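Local atomic coordinates of plasmin and fibronectin-binding protein A (Streptococcus pneumoniae, PDB entry 4MR0), a protein that binds host fibronectin, plasmin, plasminogen and serum albumin as a cell-wall-anchored surface adhesin and invasin of the pneumococcus. Residues R284-A289 with N333-K338; E344-I349 with N373-G378. All blocks are in the same frame, centred on the assembly; numbering follows the deposited sequence.

Contact 1 (R284-A289 with N333-K338)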
ATOM      1  N   ARG A 284      13.429  -0.447  -0.483  1.00 14.76           N
ATOM      2  CA  ARG A 284      13.204   0.989  -0.506  1.00 15.41           C
ATOM      3  C   ARG A 284      12.435   1.375  -1.763  1.00 14.83           C
ATOM      4  O   ARG A 284      12.810   0.995  -2.876  1.00 15.93           O
ATOM      5  CB  ARG A 284      14.550   1.721  -0.484  1.00 15.95           C
ATOM      6  CG  ARG A 284      15.362   1.471   0.787  1.00 17.76           C
ATOM      7  CD  ARG A 284      16.857   1.467   0.486  1.00 19.41           C
ATOM      8  NE  ARG A 284      17.251   0.300  -0.306  1.00 20.07           N
ATOM      9  CZ  ARG A 284      17.278  -0.950   0.155  1.00 19.79           C
ATOM     10  NH1 ARG A 284      16.940  -1.213   1.414  1.00 18.35           N
ATOM     11  NH2 ARG A 284      17.647  -1.941  -0.646  1.00 21.82           N
ATOM     12  N   PHE A 285      11.358   2.127  -1.577  1.00 13.53           N
ATOM     13  CA  PHE A 285      10.528   2.577  -2.684  1.00 14.83           C
ATOM     14  C   PHE A 285      10.684   4.084  -2.754  1.00 14.40           C
ATOM     15  O   PHE A 285      10.050   4.830  -2.006  1.00 12.87           O
ATOM     16  CB  PHE A 285       9.077   2.156  -2.447  1.00 15.29           C
ATOM     17  CG  PHE A 285       8.894   0.666  -2.419  1.00 14.41           C
ATOM     18  CD1 PHE A 285       9.275  -0.075  -1.300  1.00 15.40           C
ATOM     19  CD2 PHE A 285       8.436  -0.005  -3.542  1.00 15.61           C
ATOM     20  CE1 PHE A 285       9.197  -1.468  -1.305  1.00 14.08           C
ATOM     21  CE2 PHE A 285       8.351  -1.397  -3.560  1.00 15.37           C
ATOM     22  CZ  PHE A 285       8.739  -2.130  -2.442  1.00 15.96           C
ATOM     23  N   LEU A 286      11.541   4.515  -3.672  1.00 14.30           N
ATOM     24  CA  LEU A 286      11.865   5.919  -3.825  1.00 16.77           C
ATOM     25  C   LEU A 286      11.327   6.646  -5.051  1.00 16.90           C
ATOM     26  O   LEU A 286      11.796   6.431  -6.173  1.00 18.29           O
ATOM     27  CB  LEU A 286      13.388   6.074  -3.792  1.00 17.82           C
ATOM     28  CG  LEU A 286      14.123   5.310  -2.683  1.00 19.67           C
ATOM     29  CD1 LEU A 286      15.622   5.526  -2.831  1.00 21.22           C
ATOM     30  CD2 LEU A 286      13.635   5.782  -1.310  1.00 21.15           C
ATOM     31  N   GLY A 287      10.346   7.513  -4.822  1.00 18.02           N
ATOM     32  CA  GLY A 287       9.799   8.327  -5.892  1.00 17.72           C
ATOM     33  C   GLY A 287       8.756   7.783  -6.842  1.00 18.65           C
ATOM     34  O   GLY A 287       8.842   6.657  -7.347  1.00 17.65           O
ATOM     35  N   GLN A 288       7.754   8.621  -7.079  1.00 18.53           N
ATOM     36  CA  GLN A 288       6.673   8.313  -7.996  1.00 21.07           C
ATOM     37  C   GLN A 288       6.408   9.597  -8.771  1.00 21.43           C
ATOM     38  O   GLN A 288       6.083  10.637  -8.185  1.00 20.20           O
ATOM     39  CB  GLN A 288       5.424   7.885  -7.238  1.00 22.59           C
ATOM     40  CG  GLN A 288       4.246   7.588  -8.139  1.00 26.37           C
ATOM     41  CD  GLN A 288       3.108   6.932  -7.394  1.00 30.92           C
ATOM     42  OE1 GLN A 288       2.627   7.453  -6.383  1.00 31.86           O
ATOM     43  NE2 GLN A 288       2.667   5.779  -7.888  1.00 30.09           N
ATOM     44  N   ALA A 289       6.567   9.526 -10.087  1.00 21.65           N
ATOM     45  CA  ALA A 289       6.362  10.691 -10.935  1.00 22.78           C
ATOM     46  C   ALA A 289       4.885  10.877 -11.254  1.00 24.51           C
ATOM     47  O   ALA A 289       4.202   9.931 -11.648  1.00 25.90           O
ATOM     48  CB  ALA A 289       7.173  10.547 -12.215  1.00 22.10           C
ATOM     49  N   ASN A 333       9.845  -4.094   7.156  1.00 12.41           N
ATOM     50  CA  ASN A 333      11.164  -3.470   7.244  1.00 15.04           C
ATOM     51  C   ASN A 333      11.580  -2.684   6.012  1.00 15.53           C
ATOM     52  O   ASN A 333      12.768  -2.604   5.688  1.00 14.73           O
ATOM     53  CB  ASN A 333      12.216  -4.544   7.535  1.00 17.11           C
ATOM     54  CG  ASN A 333      11.784  -5.498   8.637  1.00 18.91           C
ATOM     55  OD1 ASN A 333      11.256  -5.073   9.664  1.00 17.10           O
ATOM     56  ND2 ASN A 333      12.007  -6.794   8.428  1.00 17.30           N
ATOM     57  N   SER A 334      10.609  -2.079   5.337  1.00 15.60           N
ATOM     58  CA  SER A 334      10.914  -1.330   4.134  1.00 15.91           C
ATOM     59  C   SER A 334      10.660   0.157   4.273  1.00 16.92           C
ATOM     60  O   SER A 334       9.898   0.596   5.130  1.00 18.45           O
ATOM     61  CB  SER A 334      10.122  -1.904   2.958  1.00 14.28           C
ATOM     62  OG  SER A 334      10.500  -3.251   2.731  1.00 13.07           O
ATOM     63  N   TYR A 335      11.312   0.929   3.414  1.00 18.29           N
ATOM     64  CA  TYR A 335      11.192   2.375   3.438  1.00 17.92           C
ATOM     65  C   TYR A 335      10.471   2.909   2.204  1.00 16.79           C
ATOM     66  O   TYR A 335      10.699   2.448   1.085  1.00 17.09           O
ATOM     67  CB  TYR A 335      12.593   2.990   3.564  1.00 19.63           C
ATOM     68  CG  TYR A 335      12.636   4.490   3.432  1.00 21.87           C
ATOM     69  CD1 TYR A 335      12.590   5.098   2.177  1.00 21.84           C
ATOM     70  CD2 TYR A 335      12.714   5.307   4.561  1.00 23.27           C
ATOM     71  CE1 TYR A 335      12.618   6.479   2.047  1.00 23.94           C
ATOM     72  CE2 TYR A 335      12.743   6.695   4.443  1.00 22.87           C
ATOM     73  CZ  TYR A 335      12.694   7.273   3.182  1.00 23.89           C
ATOM     74  OH  TYR A 335      12.699   8.640   3.049  1.00 23.29           O
ATOM     75  N   PHE A 336       9.596   3.886   2.423  1.00 14.96           N
ATOM     76  CA  PHE A 336       8.835   4.492   1.343  1.00 16.46           C
ATOM     77  C   PHE A 336       8.981   6.007   1.393  1.00 16.77           C
ATOM     78  O   PHE A 336       8.684   6.632   2.415  1.00 16.99           O
ATOM     79  CB  PHE A 336       7.359   4.102   1.459  1.00 13.56           C
ATOM     80  CG  PHE A 336       7.129   2.617   1.457  1.00 13.94           C
ATOM     81  CD1 PHE A 336       7.452   1.844   2.574  1.00 13.30           C
ATOM     82  CD2 PHE A 336       6.604   1.983   0.331  1.00 12.77           C
ATOM     83  CE1 PHE A 336       7.256   0.464   2.567  1.00 14.99           C
ATOM     84  CE2 PHE A 336       6.404   0.599   0.315  1.00 13.16           C
ATOM     85  CZ  PHE A 336       6.731  -0.160   1.433  1.00 12.73           C
ATOM     86  N   GLY A 337       9.439   6.590   0.287  1.00 18.05           N
ATOM     87  CA  GLY A 337       9.623   8.030   0.235  1.00 19.06           C
ATOM     88  C   GLY A 337       9.784   8.559  -1.177  1.00 20.29           C
ATOM     89  O   GLY A 337       9.174   8.054  -2.124  1.00 21.79           O
ATOM     90  N   LYS A 338      10.611   9.584  -1.329  1.00 21.80           N
ATOM     91  CA  LYS A 338      10.842  10.170  -2.642  1.00 22.46           C
ATOM     92  C   LYS A 338      12.267   9.889  -3.100  1.00 22.29           C
ATOM     93  O   LYS A 338      13.066   9.323  -2.354  1.00 22.46           O
ATOM     94  CB  LYS A 338      10.604  11.681  -2.589  1.00 22.83           C
ATOM     95  CG  LYS A 338      11.667  12.457  -1.809  1.00 24.10           C
ATOM     96  CD  LYS A 338      11.414  13.955  -1.895  1.00 25.96           C
ATOM     97  CE  LYS A 338      12.588  14.762  -1.340  1.00 27.49           C
ATOM     98  NZ  LYS A 338      12.792  14.555   0.117  1.00 29.33           N
TER
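Phe285 and Phe336 sit side by side on two successive rungs of a right-handed parallel beta-helix, the pectate lyase-like fold of this adhesin fragment. Between 284-289 and 335-337 the strand axes come within 4.7 Å and run at 5° to each other. Three backbone bonds define the parallel register. Phe285 N donates to Tyr335 O at 2.8 Å. Phe285 O then receives Gly337 N at 3.0 Å, and Gly337 O receives Gly287 N, also at 3.0 Å. Arg284 sends its CA-H to Tyr335 O, which therefore takes a weak C-H...O contact besides its N-H bond. The neighbouring rung satisfies the other edge: Arg284 and Leu286 bond through their backbones to Phe261.

Polar side-chain ends find partners outside the pair. Arg284 NE bonds to Thr260 OG1, NH2 to Asn258 OD1 and NH1 to Asn282 O; Tyr335 OH bonds to Asp372 OD2, and Ser334 OG to the backbone of Ser283 and Gln332. Both phenylalanines project to the interior face with CG anti to the carbonyl carbon; these matching first torsions (chi1 -64° and -57°) and similar ring rotations bring the planes to near parallel, but slid apart, with centroids 4.7 Å from each other. Phe261 extends this ladder by stacking on Phe285. On the other face, Leu286 crosses Tyr335 at about a right angle and presses CD2 against the ring edge, 3.6 Å from Tyr335 CE1.

Contact 2 (E344-I349 with N373-G378)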
ATOM      1  N   GLU A 344       7.261  12.246  -3.458  1.00 20.79           N
ATOM      2  CA  GLU A 344       6.811  11.201  -2.552  1.00 20.83           C
ATOM      3  C   GLU A 344       5.705  10.336  -3.156  1.00 19.79           C
ATOM      4  O   GLU A 344       4.902  10.807  -3.958  1.00 19.79           O
ATOM      5  CB  GLU A 344       6.320  11.825  -1.238  1.00 21.30           C
ATOM      6  CG  GLU A 344       7.347  12.694  -0.516  1.00 22.50           C
ATOM      7  CD  GLU A 344       7.394  14.137  -1.026  1.00 24.26           C
ATOM      8  OE1 GLU A 344       6.668  14.470  -1.989  1.00 23.77           O
ATOM      9  OE2 GLU A 344       8.160  14.941  -0.452  1.00 25.50           O
ATOM     10  N   LEU A 345       5.677   9.064  -2.768  1.00 21.30           N
ATOM     11  CA  LEU A 345       4.662   8.134  -3.252  1.00 19.33           C
ATOM     12  C   LEU A 345       3.304   8.659  -2.787  1.00 19.67           C
ATOM     13  O   LEU A 345       3.223   9.366  -1.780  1.00 20.78           O
ATOM     14  CB  LEU A 345       4.896   6.742  -2.662  1.00 18.48           C
ATOM     15  CG  LEU A 345       6.337   6.217  -2.619  1.00 17.98           C
ATOM     16  CD1 LEU A 345       6.343   4.832  -1.979  1.00 19.23           C
ATOM     17  CD2 LEU A 345       6.930   6.162  -4.022  1.00 18.75           C
ATOM     18  N   VAL A 346       2.246   8.327  -3.519  1.00 17.19           N
ATOM     19  CA  VAL A 346       0.906   8.770  -3.153  1.00 17.34           C
ATOM     20  C   VAL A 346       0.368   7.864  -2.038  1.00 17.27           C
ATOM     21  O   VAL A 346      -0.022   8.333  -0.965  1.00 17.64           O
ATOM     22  CB  VAL A 346      -0.044   8.720  -4.373  1.00 17.64           C
ATOM     23  CG1 VAL A 346      -1.456   9.122  -3.964  1.00 17.36           C
ATOM     24  CG2 VAL A 346       0.476   9.661  -5.459  1.00 18.19           C
ATOM     25  N   THR A 347       0.366   6.562  -2.302  1.00 17.45           N
ATOM     26  CA  THR A 347      -0.100   5.560  -1.348  1.00 17.21           C
ATOM     27  C   THR A 347       0.928   4.441  -1.390  1.00 16.12           C
ATOM     28  O   THR A 347       1.187   3.875  -2.448  1.00 16.18           O
ATOM     29  CB  THR A 347      -1.478   4.999  -1.755  1.00 17.20           C
ATOM     30  OG1 THR A 347      -2.460   6.033  -1.642  1.00 22.36           O
ATOM     31  CG2 THR A 347      -1.879   3.834  -0.859  1.00 18.44           C
ATOM     32  N   ALA A 348       1.527   4.121  -0.249  1.00 14.88           N
ATOM     33  CA  ALA A 348       2.543   3.075  -0.236  1.00 14.84           C
ATOM     34  C   ALA A 348       2.002   1.666  -0.463  1.00 14.42           C
ATOM     35  O   ALA A 348       2.515   0.928  -1.310  1.00 15.06           O
ATOM     36  CB  ALA A 348       3.334   3.120   1.078  1.00 14.13           C
ATOM     37  N   ILE A 349       0.957   1.300   0.274  1.00 13.46           N
ATOM     38  CA  ILE A 349       0.410  -0.051   0.189  1.00 14.34           C
ATOM     39  C   ILE A 349      -1.104  -0.098   0.273  1.00 14.81           C
ATOM     40  O   ILE A 349      -1.713   0.644   1.048  1.00 14.38           O
ATOM     41  CB  ILE A 349       0.939  -0.927   1.362  1.00 15.01           C
ATOM     42  CG1 ILE A 349       2.464  -0.874   1.423  1.00 13.08           C
ATOM     43  CG2 ILE A 349       0.464  -2.372   1.200  1.00 16.52           C
ATOM     44  CD1 ILE A 349       3.043  -1.446   2.718  1.00 13.69           C
ATOM     45  N   ASN A 373       6.494  10.583   4.592  1.00 20.40           N
ATOM     46  CA  ASN A 373       5.795  11.690   3.941  1.00 22.11           C
ATOM     47  C   ASN A 373       5.011  11.333   2.675  1.00 22.18           C
ATOM     48  O   ASN A 373       5.192  11.971   1.635  1.00 23.80           O
ATOM     49  CB  ASN A 373       6.810  12.814   3.641  1.00 22.09           C
ATOM     50  CG  ASN A 373       6.153  14.171   3.444  1.00 23.36           C
ATOM     51  OD1 ASN A 373       5.256  14.560   4.200  1.00 22.30           O
ATOM     52  ND2 ASN A 373       6.610  14.911   2.432  1.00 23.10           N
ATOM     53  N   MET A 374       4.141  10.327   2.758  1.00 20.58           N
ATOM     54  CA  MET A 374       3.321   9.937   1.608  1.00 20.71           C
ATOM     55  C   MET A 374       2.329  11.067   1.342  1.00 20.61           C
ATOM     56  O   MET A 374       1.945  11.789   2.261  1.00 21.96           O
ATOM     57  CB  MET A 374       2.554   8.643   1.897  1.00 20.42           C
ATOM     58  CG  MET A 374       3.202   7.362   1.337  1.00 19.02           C
ATOM     59  SD  MET A 374       4.820   6.875   1.953  1.00 16.89           S
ATOM     60  CE  MET A 374       5.913   7.975   0.967  1.00 20.37           C
ATOM     61  N   MET A 375       1.915  11.218   0.088  1.00 21.35           N
ATOM     62  CA  MET A 375       0.982  12.277  -0.288  1.00 21.02           C
ATOM     63  C   MET A 375      -0.457  12.016   0.153  1.00 21.50           C
ATOM     64  O   MET A 375      -1.194  12.953   0.479  1.00 22.08           O
ATOM     65  CB  MET A 375       1.029  12.484  -1.808  1.00 19.71           C
ATOM     66  CG  MET A 375       0.061  13.532  -2.328  1.00 20.85           C
ATOM     67  SD  MET A 375       0.129  13.669  -4.141  1.00 20.15           S
ATOM     68  CE  MET A 375      -1.118  12.578  -4.590  1.00 19.87           C
ATOM     69  N   TYR A 376      -0.862  10.752   0.183  1.00 20.10           N
ATOM     70  CA  TYR A 376      -2.231  10.437   0.557  1.00 19.95           C
ATOM     71  C   TYR A 376      -2.378   9.472   1.722  1.00 19.58           C
ATOM     72  O   TYR A 376      -3.227   9.673   2.601  1.00 18.48           O
ATOM     73  CB  TYR A 376      -2.975   9.892  -0.666  1.00 20.47           C
ATOM     74  CG  TYR A 376      -4.456   9.677  -0.450  1.00 24.20           C
ATOM     75  CD1 TYR A 376      -5.213  10.590   0.284  1.00 25.05           C
ATOM     76  CD2 TYR A 376      -5.111   8.582  -1.015  1.00 23.34           C
ATOM     77  CE1 TYR A 376      -6.582  10.419   0.452  1.00 27.28           C
ATOM     78  CE2 TYR A 376      -6.484   8.405  -0.855  1.00 27.50           C
ATOM     79  CZ  TYR A 376      -7.211   9.326  -0.120  1.00 27.59           C
ATOM     80  OH  TYR A 376      -8.567   9.159   0.047  1.00 31.67           O
ATOM     81  N   ALA A 377      -1.555   8.431   1.739  1.00 17.75           N
ATOM     82  CA  ALA A 377      -1.647   7.449   2.805  1.00 17.64           C
ATOM     83  C   ALA A 377      -0.508   6.450   2.778  1.00 18.37           C
ATOM     84  O   ALA A 377       0.050   6.152   1.723  1.00 18.28           O
ATOM     85  CB  ALA A 377      -2.971   6.708   2.694  1.00 16.33           C
ATOM     86  N   GLY A 378      -0.159   5.936   3.951  1.00 17.71           N
ATOM     87  CA  GLY A 378       0.881   4.930   4.011  1.00 16.95           C
ATOM     88  C   GLY A 378       0.210   3.618   3.639  1.00 17.52           C
ATOM     89  O   GLY A 378       0.746   2.810   2.868  1.00 18.53           O
TER
HETATM   90  O   HOH W   1       9.755  14.331   1.641  1.00 26.70           O
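Val346 and Met375 run alongside each other in the same direction, and the sulfur-bound methyl finishes against both valine branches. Met375 extends with CG anti to its own N (chi1 178°) and bends only at chi3, which turns CE onto Val346 CG2 at 3.4 Å, a tight contact. Ile299 adds to this apolar cluster. Val346 CG1 also meets Tyr376 CB, the two side chains slanting across one another. Tyr376 lies beside Thr347, whose OG1 stands at the ring edge, 3.7 Å from Tyr376 CD2.

The two segments are equivalent corners in consecutive coils of the parallel beta-helix, lying largely in PbH1 repeat 2 and in repeat 3. Their backbone bonds follow the bend: Leu345 O takes Met375 N, while Val346 O is gripped twice in its carbonyl plane, by Tyr376 N at 2.8 Å and Ala377 N at 3.1 Å. Ala348 N continues to Ala377 O and Ile349 N to Gly378 O.

Met374 lies alongside Leu345 and bends at chi2 and chi3, bringing CE to 4.0 Å from Leu345 CB and SD near Ala348 CB. Glu344 and Asn373 meet with carboxylate and amide planes 89° apart. The direct bond from Asn373 ND2 to Glu344 OE2 is weak (3.3 Å, 137° at the hydrogen); a water bridges the two atoms, and Val403 N also donates to OE2. Asn373 OD1 accepts from Lys397 N, and ND2 also bonds Ser402 OG.

Both contacts join successive coils of the beta-helix, and the coil of 333-338 and 344-349 (PbH1 repeat 2 but for Ile349) takes part in both. In contact 1 straight strands pair, with an aromatic interior face and a partly exposed face carrying Arg284, Leu286 and Tyr335. In contact 2 the chain turns corners, and eleven of twelve touching residues are buried. The bonding differs accordingly: regular ladder bonds in the first, against a doubly used carbonyl, methionine packing and a water-assisted carboxylate-amide pair in the second. The contacts lie about 9 Å apart between centres and touch: Gln288 OE1 probably accepts a hydrogen bond from Val346 N at 3.0 Å, and Met374 CE packs 3.4 Å from Phe336 O.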